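Local structure of ubiquitin conjugating enzyme (Agrocybe aegerita, 3WE5) at residues F53-F58 against Q76-A81; A89-V94 against N109-A114; V102-Y107 against A139-K144. The protein probably accepts activated ubiquitin on a cysteine as a thioester and passes it on, as an E2 enzyme of the UBE2W-like group. All coordinates share one frame; numbering follows the deposited sequence.

Contact 1 (F53-F58 against Q76-A81); sequences FSKWLF and QFRFDA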
ATOM      1  N   PHE A  53       9.583  -5.063  31.386  1.00 11.41           N
ATOM      2  CA  PHE A  53       9.628  -3.800  30.644  1.00 15.71           C
ATOM      3  C   PHE A  53      10.338  -3.902  29.292  1.00 18.13           C
ATOM      4  O   PHE A  53      10.919  -2.931  28.790  1.00 19.05           O
ATOM      5  CB  PHE A  53      10.152  -2.665  31.543  1.00 19.97           C
ATOM      6  CG  PHE A  53       9.271  -2.418  32.735  1.00 17.41           C
ATOM      7  CD1 PHE A  53       7.996  -1.879  32.552  1.00 17.03           C
ATOM      8  CD2 PHE A  53       9.655  -2.807  34.005  1.00 20.17           C
ATOM      9  CE1 PHE A  53       7.159  -1.670  33.624  1.00 16.41           C
ATOM     10  CE2 PHE A  53       8.812  -2.604  35.097  1.00 19.08           C
ATOM     11  CZ  PHE A  53       7.555  -2.043  34.907  1.00 20.53           C
ATOM     12  N   SER A  54      10.242  -5.081  28.690  1.00 15.53           N
ATOM     13  CA  SER A  54      10.799  -5.344  27.378  1.00 15.11           C
ATOM     14  C   SER A  54       9.735  -5.635  26.330  1.00 14.02           C
ATOM     15  O   SER A  54       9.920  -5.340  25.152  1.00 14.67           O
ATOM     16  CB  SER A  54      11.758  -6.527  27.441  1.00 22.61           C
ATOM     17  OG  SER A  54      12.836  -6.209  28.299  1.00 25.03           O
ATOM     18  N   LYS A  55       8.642  -6.270  26.748  1.00 14.21           N
ATOM     19  CA  LYS A  55       7.590  -6.643  25.797  1.00 11.32           C
ATOM     20  C   LYS A  55       6.225  -6.585  26.475  1.00 12.79           C
ATOM     21  O   LYS A  55       6.013  -7.236  27.498  1.00 13.85           O
ATOM     22  CB  LYS A  55       7.826  -8.061  25.225  1.00 14.25           C
ATOM     23  CG  LYS A  55       6.872  -8.432  24.089  1.00 19.23           C
ATOM     24  CD  LYS A  55       7.276  -9.757  23.413  1.00 24.37           C
ATOM     25  CE  LYS A  55       7.151 -10.929  24.365  1.00 40.61           C
ATOM     26  NZ  LYS A  55       5.744 -11.100  24.857  1.00 45.48           N
ATOM     27  N   TRP A  56       5.296  -5.836  25.867  1.00 11.20           N
ATOM     28  CA  TRP A  56       3.912  -5.775  26.347  1.00 10.27           C
ATOM     29  C   TRP A  56       2.951  -6.201  25.241  1.00 10.45           C
ATOM     30  O   TRP A  56       3.229  -6.055  24.044  1.00 10.47           O
ATOM     31  CB  TRP A  56       3.540  -4.335  26.763  1.00  9.65           C
ATOM     32  CG  TRP A  56       4.252  -3.766  27.964  1.00 10.25           C
ATOM     33  CD1 TRP A  56       5.184  -4.383  28.767  1.00 10.41           C
ATOM     34  CD2 TRP A  56       4.061  -2.455  28.496  1.00 12.40           C
ATOM     35  NE1 TRP A  56       5.590  -3.517  29.769  1.00 11.62           N
ATOM     36  CE2 TRP A  56       4.911  -2.327  29.624  1.00 12.04           C
ATOM     37  CE3 TRP A  56       3.246  -1.368  28.127  1.00 14.22           C
ATOM     38  CZ2 TRP A  56       4.989  -1.140  30.381  1.00 13.17           C
ATOM     39  CZ3 TRP A  56       3.327  -0.185  28.875  1.00 13.49           C
ATOM     40  CH2 TRP A  56       4.184  -0.088  30.009  1.00 15.24           C
ATOM     41  N   LEU A  57       1.798  -6.736  25.646  1.00 12.40           N
ATOM     42  CA  LEU A  57       0.748  -7.109  24.700  1.00 11.05           C
ATOM     43  C   LEU A  57      -0.579  -6.432  25.067  1.00 10.66           C
ATOM     44  O   LEU A  57      -0.968  -6.391  26.236  1.00 10.73           O
ATOM     45  CB  LEU A  57       0.515  -8.621  24.766  1.00 15.23           C
ATOM     46  CG  LEU A  57       1.678  -9.509  24.335  1.00 14.30           C
ATOM     47  CD1 LEU A  57       1.318 -10.990  24.640  1.00 19.93           C
ATOM     48  CD2 LEU A  57       1.999  -9.328  22.875  1.00 14.56           C
ATOM     49  N   PHE A  58      -1.259  -5.919  24.041  1.00 13.44           N
ATOM     50  CA  PHE A  58      -2.612  -5.365  24.151  1.00 12.11           C
ATOM     51  C   PHE A  58      -3.558  -6.094  23.185  1.00 10.98           C
ATOM     52  O   PHE A  58      -3.125  -6.671  22.197  1.00 14.48           O
ATOM     53  CB  PHE A  58      -2.608  -3.881  23.742  1.00  9.85           C
ATOM     54  CG  PHE A  58      -1.885  -2.988  24.681  1.00 10.91           C
ATOM     55  CD1 PHE A  58      -0.499  -2.882  24.628  1.00 13.98           C
ATOM     56  CD2 PHE A  58      -2.575  -2.238  25.626  1.00 11.44           C
ATOM     57  CE1 PHE A  58       0.174  -2.043  25.501  1.00 10.12           C
ATOM     58  CE2 PHE A  58      -1.918  -1.394  26.501  1.00 13.23           C
ATOM     59  CZ  PHE A  58      -0.515  -1.311  26.446  1.00 12.33           C
ATOM     60  N   GLN A  76       1.658  -6.138  19.794  1.00 11.34           N
ATOM     61  CA  GLN A  76       2.844  -6.319  20.629  1.00 10.28           C
ATOM     62  C   GLN A  76       3.732  -5.085  20.551  1.00 11.16           C
ATOM     63  O   GLN A  76       3.921  -4.537  19.467  1.00 13.11           O
ATOM     64  CB  GLN A  76       3.600  -7.546  20.114  1.00 13.73           C
ATOM     65  CG  GLN A  76       4.929  -7.878  20.817  1.00 16.60           C
ATOM     66  CD  GLN A  76       5.605  -9.037  20.085  1.00 21.17           C
ATOM     67  OE1 GLN A  76       5.228 -10.186  20.269  1.00 26.05           O
ATOM     68  NE2 GLN A  76       6.543  -8.730  19.198  1.00 19.85           N
ATOM     69  N   PHE A  77       4.206  -4.640  21.710  1.00  9.66           N
ATOM     70  CA  PHE A  77       5.211  -3.578  21.825  1.00  8.72           C
ATOM     71  C   PHE A  77       6.495  -4.198  22.332  1.00 11.75           C
ATOM     72  O   PHE A  77       6.478  -4.897  23.338  1.00 13.05           O
ATOM     73  CB  PHE A  77       4.763  -2.538  22.843  1.00 12.70           C
ATOM     74  CG  PHE A  77       3.660  -1.669  22.348  1.00 12.90           C
ATOM     75  CD1 PHE A  77       2.380  -2.162  22.241  1.00 14.13           C
ATOM     76  CD2 PHE A  77       3.911  -0.349  21.986  1.00 11.97           C
ATOM     77  CE1 PHE A  77       1.341  -1.334  21.756  1.00 14.71           C
ATOM     78  CE2 PHE A  77       2.917   0.452  21.522  1.00 13.71           C
ATOM     79  CZ  PHE A  77       1.628  -0.036  21.386  1.00 13.45           C
ATOM     80  N   ARG A  78       7.607  -3.922  21.659  1.00 12.04           N
ATOM     81  CA  ARG A  78       8.925  -4.252  22.220  1.00 13.82           C
ATOM     82  C   ARG A  78       9.739  -2.986  22.440  1.00 13.07           C
ATOM     83  O   ARG A  78       9.761  -2.103  21.565  1.00 17.54           O
ATOM     84  CB  ARG A  78       9.666  -5.226  21.290  1.00 14.57           C
ATOM     85  CG  ARG A  78       9.173  -6.654  21.410  1.00 15.63           C
ATOM     86  CD  ARG A  78      10.017  -7.619  20.591  1.00 23.57           C
ATOM     87  NE  ARG A  78       9.715  -7.507  19.173  1.00 27.99           N
ATOM     88  CZ  ARG A  78      10.374  -8.152  18.218  1.00 39.62           C
ATOM     89  NH1 ARG A  78      11.402  -8.936  18.531  1.00 36.39           N
ATOM     90  NH2 ARG A  78      10.015  -8.006  16.953  1.00 25.48           N
ATOM     91  N   PHE A  79      10.395  -2.895  23.594  1.00 12.71           N
ATOM     92  CA  PHE A  79      11.128  -1.680  24.009  1.00 13.97           C
ATOM     93  C   PHE A  79      12.620  -1.963  24.116  1.00 21.77           C
ATOM     94  O   PHE A  79      13.014  -2.955  24.738  1.00 18.30           O
ATOM     95  CB  PHE A  79      10.626  -1.173  25.375  1.00 13.34           C
ATOM     96  CG  PHE A  79       9.111  -1.080  25.473  1.00 10.19           C
ATOM     97  CD1 PHE A  79       8.438  -0.029  24.860  1.00 13.33           C
ATOM     98  CD2 PHE A  79       8.382  -2.042  26.153  1.00 15.25           C
ATOM     99  CE1 PHE A  79       7.032   0.045  24.898  1.00 13.34           C
ATOM    100  CE2 PHE A  79       6.977  -1.951  26.232  1.00 12.53           C
ATOM    101  CZ  PHE A  79       6.316  -0.911  25.600  1.00 11.27           C
ATOM    102  N   ASP A  80      13.455  -1.116  23.522  1.00 24.50           N
ATOM    103  CA  ASP A  80      14.904  -1.274  23.752  1.00 23.71           C
ATOM    104  C   ASP A  80      15.392  -0.357  24.871  1.00 23.41           C
ATOM    105  O   ASP A  80      14.597   0.352  25.489  1.00 18.15           O
ATOM    106  CB  ASP A  80      15.710  -1.129  22.451  1.00 21.73           C
ATOM    107  CG  ASP A  80      15.647   0.270  21.856  1.00 22.34           C
ATOM    108  OD1 ASP A  80      15.552   1.256  22.608  1.00 22.66           O
ATOM    109  OD2 ASP A  80      15.709   0.397  20.617  1.00 30.96           O
ATOM    110  N   ALA A  81      16.694  -0.341  25.150  1.00 22.48           N
ATOM    111  CA  ALA A  81      17.188   0.394  26.309  1.00 22.12           C
ATOM    112  C   ALA A  81      17.166   1.914  26.152  1.00 19.88           C
ATOM    113  O   ALA A  81      17.411   2.637  27.132  1.00 20.08           O
ATOM    114  CB  ALA A  81      18.606  -0.074  26.674  1.00 33.66           C
TER
HETATM  115  O   HOH W   1       4.422 -11.849  22.301  1.00 30.49           O
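The antiparallel beta hairpin of strands 55-61 and 72-78, at the middle of the four-stranded meander of the ubiquitin-conjugating (UBC) fold, brings Trp56 opposite Phe77 as a hydrogen-bonded pair. Trp56 N lies 2.9 Å from Phe77 O, and Phe77 N gives an equally short, nearly straight bond back to Trp56 O. Beyond the regular strand a third bond, Phe79 N to Ser54 O at 2.9 Å, carries the ladder on.

One face of the hairpin is aromatic, the other mostly polar. On the face holding Trp56 and Phe77, large aromatic groups fill the layer between the sheet and helices 24-39 and 127-140. Phe79 drives its edge into the face of the Trp56 indole, a T-shaped pair with the planes 75° apart; CE2 of Phe79 reaches CG of Trp56 at 3.7 Å. The indole is fixed in rotation by NE1, which bonds to the backbone O of Asp52 just before the strand. Phe58 and Phe77 meet obliquely, CD1 of Phe58 being 3.7 Å from CE1 of Phe77.

On the other face the aliphatic stems of Lys55, Gln76 and Arg78 pack while their polar ends reach outward. Leu57 is the apolar member, lying alongside Gln76 with its CD2 3.7 Å from Gln76 CB, and Arg78 extends to a salt bridge with Asp159. Lys55 folds back at its last two torsions (chi3 65°, chi4 60°), which places NZ 3.0 Å from a water that in turn donates to Gln76 OE1 at 2.7 Å.

Contact 2 (A89-V94 against N109-A114); sequences AVQFVV and NGHICA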
ATOM      1  N   ALA A  89       9.132  -0.972  19.042  1.00 13.43           N
ATOM      2  CA  ALA A  89       8.910  -1.826  17.885  1.00 12.37           C
ATOM      3  C   ALA A  89       7.515  -2.405  18.058  1.00 13.41           C
ATOM      4  O   ALA A  89       7.225  -3.054  19.060  1.00 14.74           O
ATOM      5  CB  ALA A  89       9.927  -2.924  17.851  1.00 18.12           C
ATOM      6  N   VAL A  90       6.637  -2.123  17.114  1.00 12.85           N
ATOM      7  CA  VAL A  90       5.220  -2.455  17.284  1.00 15.45           C
ATOM      8  C   VAL A  90       4.703  -3.281  16.106  1.00 12.30           C
ATOM      9  O   VAL A  90       4.907  -2.923  14.939  1.00 16.06           O
ATOM     10  CB  VAL A  90       4.400  -1.148  17.401  1.00 10.39           C
ATOM     11  CG1 VAL A  90       2.914  -1.471  17.632  1.00 16.56           C
ATOM     12  CG2 VAL A  90       4.911  -0.288  18.532  1.00 10.79           C
ATOM     13  N   GLN A  91       4.034  -4.399  16.401  1.00 11.75           N
ATOM     14  CA  GLN A  91       3.502  -5.258  15.357  1.00 17.90           C
ATOM     15  C   GLN A  91       2.283  -6.022  15.870  1.00 12.31           C
ATOM     16  O   GLN A  91       2.157  -6.296  17.082  1.00 13.06           O
ATOM     17  CB  GLN A  91       4.582  -6.230  14.866  1.00 17.64           C
ATOM     18  CG  GLN A  91       5.054  -7.193  15.939  1.00 16.92           C
ATOM     19  CD  GLN A  91       6.504  -7.611  15.737  1.00 22.47           C
ATOM     20  OE1 GLN A  91       7.421  -6.998  16.289  1.00 24.26           O
ATOM     21  NE2 GLN A  91       6.715  -8.657  14.949  1.00 22.67           N
ATOM     22  N   PHE A  92       1.374  -6.337  14.953  1.00 16.07           N
ATOM     23  CA  PHE A  92       0.288  -7.247  15.278  1.00 15.41           C
ATOM     24  C   PHE A  92       0.891  -8.641  15.346  1.00 15.98           C
ATOM     25  O   PHE A  92       1.785  -8.987  14.548  1.00 17.64           O
ATOM     26  CB  PHE A  92      -0.838  -7.161  14.240  1.00 19.37           C
ATOM     27  CG  PHE A  92      -1.649  -5.888  14.339  1.00 14.92           C
ATOM     28  CD1 PHE A  92      -2.627  -5.746  15.320  1.00 16.83           C
ATOM     29  CD2 PHE A  92      -1.400  -4.815  13.488  1.00 13.81           C
ATOM     30  CE1 PHE A  92      -3.377  -4.553  15.438  1.00 18.33           C
ATOM     31  CE2 PHE A  92      -2.153  -3.627  13.585  1.00 19.15           C
ATOM     32  CZ  PHE A  92      -3.139  -3.491  14.558  1.00 16.19           C
ATOM     33  N   VAL A  93       0.408  -9.418  16.310  1.00 16.43           N
ATOM     34  CA  VAL A  93       0.848 -10.795  16.524  1.00 20.88           C
ATOM     35  C   VAL A  93       0.187 -11.748  15.531  1.00 22.17           C
ATOM     36  O   VAL A  93      -1.031 -11.695  15.286  1.00 20.33           O
ATOM     37  CB  VAL A  93       0.599 -11.230  17.971  1.00 20.39           C
ATOM     38  CG1 VAL A  93       0.944 -12.717  18.178  1.00 19.93           C
ATOM     39  CG2 VAL A  93       1.429 -10.387  18.906  1.00 15.10           C
ATOM     40  N   VAL A  94       1.002 -12.601  14.923  1.00 20.45           N
ATOM     41  CA  VAL A  94       0.462 -13.541  13.941  1.00 21.72           C
ATOM     42  C   VAL A  94       0.823 -14.977  14.279  1.00 25.92           C
ATOM     43  O   VAL A  94       0.788 -15.857  13.402  1.00 27.71           O
ATOM     44  CB  VAL A  94       0.894 -13.195  12.500  1.00 24.42           C
ATOM     45  CG1 VAL A  94       0.301 -11.867  12.081  1.00 21.72           C
ATOM     46  CG2 VAL A  94       2.424 -13.167  12.369  1.00 23.67           C
ATOM     47  N   ASN A 109       2.649 -10.295   7.880  1.00 21.71           N
ATOM     48  CA  ASN A 109       3.472 -10.761   8.974  1.00 24.72           C
ATOM     49  C   ASN A 109       3.261  -9.921  10.230  1.00 26.33           C
ATOM     50  O   ASN A 109       3.946 -10.114  11.226  1.00 21.83           O
ATOM     51  CB  ASN A 109       4.954 -10.778   8.586  1.00 27.41           C
ATOM     52  CG  ASN A 109       5.543  -9.386   8.433  1.00 24.94           C
ATOM     53  OD1 ASN A 109       4.822  -8.387   8.354  1.00 21.67           O
ATOM     54  ND2 ASN A 109       6.868  -9.318   8.360  1.00 26.03           N
ATOM     55  N   GLY A 110       2.333  -8.969  10.170  1.00 22.47           N
ATOM     56  CA  GLY A 110       2.000  -8.172  11.349  1.00 21.63           C
ATOM     57  C   GLY A 110       2.736  -6.853  11.475  1.00 21.48           C
ATOM     58  O   GLY A 110       2.364  -6.008  12.306  1.00 17.15           O
ATOM     59  N   HIS A 111       3.781  -6.663  10.671  1.00 19.64           N
ATOM     60  CA  HIS A 111       4.536  -5.414  10.712  1.00 19.83           C
ATOM     61  C   HIS A 111       3.651  -4.269  10.243  1.00 19.33           C
ATOM     62  O   HIS A 111       2.767  -4.456   9.401  1.00 18.72           O
ATOM     63  CB  HIS A 111       5.771  -5.509   9.824  1.00 18.93           C
ATOM     64  CG  HIS A 111       6.813  -6.438  10.356  1.00 22.92           C
ATOM     65  ND1 HIS A 111       8.098  -6.471   9.859  1.00 29.02           N
ATOM     66  CD2 HIS A 111       6.769  -7.351  11.354  1.00 26.22           C
ATOM     67  CE1 HIS A 111       8.799  -7.373  10.526  1.00 30.39           C
ATOM     68  NE2 HIS A 111       8.017  -7.920  11.439  1.00 31.36           N
ATOM     69  N   ILE A 112       3.897  -3.085  10.781  1.00 16.82           N
ATOM     70  CA  ILE A 112       3.006  -1.950  10.540  1.00 22.14           C
ATOM     71  C   ILE A 112       3.757  -0.785   9.914  1.00 20.47           C
ATOM     72  O   ILE A 112       4.821  -0.405  10.397  1.00 22.01           O
ATOM     73  CB  ILE A 112       2.391  -1.460  11.865  1.00 19.39           C
ATOM     74  CG1 ILE A 112       1.584  -2.578  12.544  1.00 14.05           C
ATOM     75  CG2 ILE A 112       1.551  -0.194  11.641  1.00 21.22           C
ATOM     76  CD1 ILE A 112       1.308  -2.327  14.029  1.00 15.40           C
ATOM     77  N   CYS A 113       3.212  -0.219   8.843  1.00 18.52           N
ATOM     78  CA  CYS A 113       3.741   1.041   8.306  1.00 20.21           C
ATOM     79  C   CYS A 113       2.912   2.227   8.815  1.00 29.92           C
ATOM     80  O   CYS A 113       1.812   2.493   8.332  1.00 27.00           O
ATOM     81  CB  CYS A 113       3.735   1.008   6.774  1.00 32.77           C
ATOM     82  SG  CYS A 113       4.564   2.431   6.016  1.00 45.95           S
ATOM     83  N   ALA A 114       3.424   2.934   9.812  1.00 20.23           N
ATOM     84  CA  ALA A 114       2.707   4.085  10.354  1.00 22.88           C
ATOM     85  C   ALA A 114       3.734   5.098  10.796  1.00 21.87           C
ATOM     86  O   ALA A 114       4.759   4.727  11.360  1.00 25.72           O
ATOM     87  CB  ALA A 114       1.837   3.678  11.520  1.00 24.79           C
TER
HETATM   88  O   HOH W   2       6.018  -2.820  12.560  1.00 23.51           O
HETATM   89  O   HOH W   3       4.188  -9.976  14.116  1.00 23.35           O
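Phe92 and Gly110 join the last strand of the UBC-fold meander, 89-92, to the loop that in E2 enzymes carries the active-site cysteine. The link is one direct backbone bond, Phe92 N to Gly110 O at 2.8 Å, bent to 146° at the hydrogen. Glycine suits this position twice over. Its phi is positive (94°), and with no side chain in the way its CA comes within 3.3 Å of Phe92 O, near enough for a CA-H...O contact.

The tight side is apolar. Ile112 points from the loop toward the strand, its CD1 3.7 Å from Phe92 CD2 and the side chain crossing the phenyl group at about a right angle. The same methyl touches Val90 CG1 at 4.0 Å, so the longer arm of the isoleucine fills the corner between valine and phenylalanine. Leu134 and Leu138 of helix 127-140 pack against this cluster.

Elsewhere water takes the place of direct bonds. One molecule bridges Val90 O (2.6 Å) and Ile112 N (2.8 Å), where the two backbones have parted. A second is gripped by Gln91 NE2 at 3.0 Å and donates to both Phe92 O and Asn109 O. Gln91 has its CG between the backbone N and carbonyl carbon (chi1 64°), a crowded position that brings its amide beside the His111 ring, nearly perpendicular to it. Both groups have hydrogen bonds further off, Gln91 OE1 to Arg78 NH2 and His111 ND1 to Tyr153 OH. Asn109 shapes the loop itself. Its OD1 accepts from His111 N at 3.1 Å, closing an Asx turn, while its ND2 sits above the centre of the His111 ring.

Contact 3 (V102-Y107 against A139-K144); sequences VHPHVY and ASCKKK
The backbones approach most closely where the CA atoms of His103 and Lys144 stand 5.3 Å apart; here His103 opens a type I beta turn that ends at Val106 and is closed by Val106 N to His103 O at 3.0 Å. Contact with the chain leaving helix 127-140 is then made by side chains and one water. His103 CD2 meets Cys141 CB at 3.6 Å, and the short side chain of Cys141 lets its polarisable sulfur lie against Pro104, SG to CD 3.9 Å. With its CG anti to the backbone N (chi1 -176°), the imidazole works at both ends: ND1 accepts from His105 N at 2.9 Å across the turn, and NE2 bonds to Met137 O in the last turn of helix 127-140.

Further along, Lys144 lays its aliphatic stem over Val102, CE to CB 3.7 Å, as the length of a lysine allows. Its NZ lies 3.0 Å from a water that also accepts from Val102 N, at 2.9 Å. Lys143 turns instead to the second subunit, bonding to Ser140 O there, and Glu145 of that subunit packs on Pro104. The sequence His103-Pro104-His105 occupies the place of the His-Pro-Asn motif of most E2 enzymes, and a turn braced by its own histidine is consistent with that motif.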
ATOM      1  N   VAL A 102      -6.392  -7.138   7.932  1.00 23.49           N
ATOM      2  CA  VAL A 102      -6.126  -6.853   6.525  1.00 18.60           C
ATOM      3  C   VAL A 102      -6.357  -5.368   6.290  1.00 20.20           C
ATOM      4  O   VAL A 102      -7.493  -4.877   6.351  1.00 24.09           O
ATOM      5  CB  VAL A 102      -7.005  -7.696   5.593  1.00 31.02           C
ATOM      6  CG1 VAL A 102      -6.662  -7.400   4.139  1.00 27.76           C
ATOM      7  CG2 VAL A 102      -6.799  -9.164   5.889  1.00 24.27           C
ATOM      8  N   HIS A 103      -5.266  -4.646   6.048  1.00 20.32           N
ATOM      9  CA  HIS A 103      -5.271  -3.195   6.009  1.00 22.24           C
ATOM     10  C   HIS A 103      -4.087  -2.747   5.165  1.00 16.64           C
ATOM     11  O   HIS A 103      -3.043  -3.404   5.179  1.00 16.47           O
ATOM     12  CB  HIS A 103      -5.128  -2.644   7.444  1.00 20.17           C
ATOM     13  CG  HIS A 103      -5.216  -1.160   7.532  1.00 20.62           C
ATOM     14  ND1 HIS A 103      -4.129  -0.335   7.329  1.00 19.63           N
ATOM     15  CD2 HIS A 103      -6.260  -0.339   7.794  1.00 18.68           C
ATOM     16  CE1 HIS A 103      -4.502   0.921   7.447  1.00 18.29           C
ATOM     17  NE2 HIS A 103      -5.789   0.947   7.745  1.00 20.02           N
ATOM     18  N   PRO A 104      -4.238  -1.643   4.411  1.00 19.72           N
ATOM     19  CA  PRO A 104      -3.173  -1.202   3.492  1.00 23.50           C
ATOM     20  C   PRO A 104      -1.864  -0.776   4.149  1.00 24.70           C
ATOM     21  O   PRO A 104      -0.859  -0.631   3.451  1.00 22.49           O
ATOM     22  CB  PRO A 104      -3.796   0.016   2.789  1.00 29.87           C
ATOM     23  CG  PRO A 104      -5.258  -0.158   2.931  1.00 32.27           C
ATOM     24  CD  PRO A 104      -5.457  -0.824   4.260  1.00 22.21           C
ATOM     25  N   HIS A 105      -1.869  -0.558   5.462  1.00 20.58           N
ATOM     26  CA  HIS A 105      -0.647  -0.216   6.169  1.00 21.07           C
ATOM     27  C   HIS A 105      -0.161  -1.333   7.097  1.00 20.90           C
ATOM     28  O   HIS A 105       0.795  -1.136   7.857  1.00 19.43           O
ATOM     29  CB  HIS A 105      -0.835   1.089   6.940  1.00 22.32           C
ATOM     30  CG  HIS A 105      -0.900   2.294   6.054  1.00 34.76           C
ATOM     31  ND1 HIS A 105       0.195   3.094   5.804  1.00 52.06           N
ATOM     32  CD2 HIS A 105      -1.916   2.807   5.319  1.00 36.22           C
ATOM     33  CE1 HIS A 105      -0.151   4.062   4.976  1.00 43.06           C
ATOM     34  NE2 HIS A 105      -1.428   3.916   4.674  1.00 36.76           N
ATOM     35  N   VAL A 106      -0.792  -2.504   7.008  1.00 16.64           N
ATOM     36  CA  VAL A 106      -0.410  -3.655   7.835  1.00 15.74           C
ATOM     37  C   VAL A 106      -0.011  -4.852   6.995  1.00 18.31           C
ATOM     38  O   VAL A 106      -0.809  -5.367   6.226  1.00 22.50           O
ATOM     39  CB  VAL A 106      -1.537  -4.060   8.812  1.00 15.99           C
ATOM     40  CG1 VAL A 106      -1.057  -5.221   9.719  1.00 15.80           C
ATOM     41  CG2 VAL A 106      -1.920  -2.867   9.679  1.00 15.00           C
ATOM     42  N   TYR A 107       1.234  -5.295   7.148  1.00 16.75           N
ATOM     43  CA  TYR A 107       1.732  -6.440   6.397  1.00 20.79           C
ATOM     44  C   TYR A 107       1.181  -7.748   6.962  1.00 22.56           C
ATOM     45  O   TYR A 107       0.753  -7.801   8.110  1.00 20.23           O
ATOM     46  CB  TYR A 107       3.265  -6.420   6.381  1.00 23.17           C
ATOM     47  CG  TYR A 107       3.789  -5.300   5.515  1.00 20.27           C
ATOM     48  CD1 TYR A 107       3.786  -5.426   4.129  1.00 29.18           C
ATOM     49  CD2 TYR A 107       4.236  -4.105   6.067  1.00 23.11           C
ATOM     50  CE1 TYR A 107       4.235  -4.413   3.315  1.00 30.12           C
ATOM     51  CE2 TYR A 107       4.690  -3.077   5.256  1.00 31.91           C
ATOM     52  CZ  TYR A 107       4.682  -3.242   3.881  1.00 33.47           C
ATOM     53  OH  TYR A 107       5.125  -2.234   3.060  1.00 32.86           O
ATOM     54  N   ALA A 139      -9.793   2.200  11.900  1.00 17.61           N
ATOM     55  CA  ALA A 139     -11.155   2.736  11.782  1.00 20.00           C
ATOM     56  C   ALA A 139     -11.335   3.508  10.473  1.00 26.85           C
ATOM     57  O   ALA A 139     -12.432   3.556   9.914  1.00 26.57           O
ATOM     58  CB  ALA A 139     -11.482   3.630  12.974  1.00 21.77           C
ATOM     59  N   SER A 140     -10.254   4.123  10.001  1.00 20.95           N
ATOM     60  CA  SER A 140     -10.306   4.979   8.811  1.00 26.59           C
ATOM     61  C   SER A 140     -10.408   4.201   7.493  1.00 34.54           C
ATOM     62  O   SER A 140     -10.764   4.778   6.462  1.00 29.71           O
ATOM     63  CB  SER A 140      -9.077   5.892   8.781  1.00 25.50           C
ATOM     64  OG  SER A 140      -7.947   5.196   8.289  1.00 32.77           O
ATOM     65  N   CYS A 141     -10.101   2.904   7.518  1.00 24.37           N
ATOM     66  CA  CYS A 141     -10.114   2.078   6.310  1.00 23.92           C
ATOM     67  C   CYS A 141     -11.531   1.871   5.773  1.00 31.31           C
ATOM     68  O   CYS A 141     -12.430   1.454   6.497  1.00 31.58           O
ATOM     69  CB  CYS A 141      -9.458   0.729   6.591  1.00 23.73           C
ATOM     70  SG  CYS A 141      -9.215  -0.342   5.155  1.00 29.92           S
ATOM     71  N   LYS A 142     -11.729   2.162   4.493  1.00 41.20           N
ATOM     72  CA  LYS A 142     -13.039   1.954   3.893  1.00 40.49           C
ATOM     73  C   LYS A 142     -13.088   0.648   3.109  1.00 39.65           C
ATOM     74  O   LYS A 142     -14.166   0.179   2.743  1.00 41.10           O
ATOM     75  CB  LYS A 142     -13.430   3.139   3.010  1.00 45.53           C
ATOM     76  CG  LYS A 142     -13.670   4.448   3.770  1.00 49.32           C
ATOM     77  CD  LYS A 142     -14.951   4.406   4.605  1.00 58.63           C
ATOM     78  CE  LYS A 142     -15.200   5.727   5.342  1.00 73.54           C
ATOM     79  NZ  LYS A 142     -14.291   5.908   6.516  1.00 60.15           N
ATOM     80  N   LYS A 143     -11.923   0.049   2.876  1.00 30.53           N
ATOM     81  CA  LYS A 143     -11.836  -1.199   2.127  1.00 35.26           C
ATOM     82  C   LYS A 143     -10.616  -2.025   2.524  1.00 32.42           C
ATOM     83  O   LYS A 143      -9.478  -1.583   2.375  1.00 34.88           O
ATOM     84  CB  LYS A 143     -11.789  -0.915   0.625  1.00 50.54           C
ATOM     85  CG  LYS A 143     -11.361  -2.108  -0.219  1.00 42.33           C
ATOM     86  CD  LYS A 143     -10.956  -1.652  -1.613  1.00 53.52           C
ATOM     87  CE  LYS A 143     -11.999  -0.705  -2.186  1.00 66.62           C
ATOM     88  NZ  LYS A 143     -11.641  -0.185  -3.530  1.00 65.19           N
ATOM     89  N   LYS A 144     -10.867  -3.230   3.018  1.00 34.68           N
ATOM     90  CA  LYS A 144      -9.809  -4.123   3.472  1.00 27.23           C
ATOM     91  C   LYS A 144      -8.974  -4.671   2.329  1.00 36.15           C
ATOM     92  O   LYS A 144      -9.466  -5.447   1.509  1.00 39.95           O
ATOM     93  CB  LYS A 144     -10.419  -5.297   4.229  1.00 33.37           C
ATOM     94  CG  LYS A 144     -11.196  -4.916   5.472  1.00 46.49           C
ATOM     95  CD  LYS A 144     -11.743  -6.161   6.153  1.00 40.45           C
ATOM     96  CE  LYS A 144     -10.627  -7.155   6.391  1.00 54.58           C
ATOM     97  NZ  LYS A 144     -11.121  -8.496   6.821  1.00 57.77           N
TER
HETATM   98  O   HOH W   4      -8.866  -8.384   8.841  1.00 32.62           O

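From the N terminus, contact 1 comes first: it closes the hairpin between residues 53-58 and 76-81, wholly before the others begin. Strand 72-78 then pairs with strand 89-92, and this pairing of neighbouring strands makes contacts 1 and 2 touch. Contacts 2 and 3 cross: 102-107 lies inside the loop closed by 89-94 with 109-114, yet its partner, 139-144, comes after that loop has ended. They meet where Cys113 N approaches His105 O and Val106 packs on Phe92. Contacts 1 and 3, on opposite sides of the chain's centre, do not touch. In sequence, the three tie hairpin, edge strand, cysteine-bearing loop and helix end together.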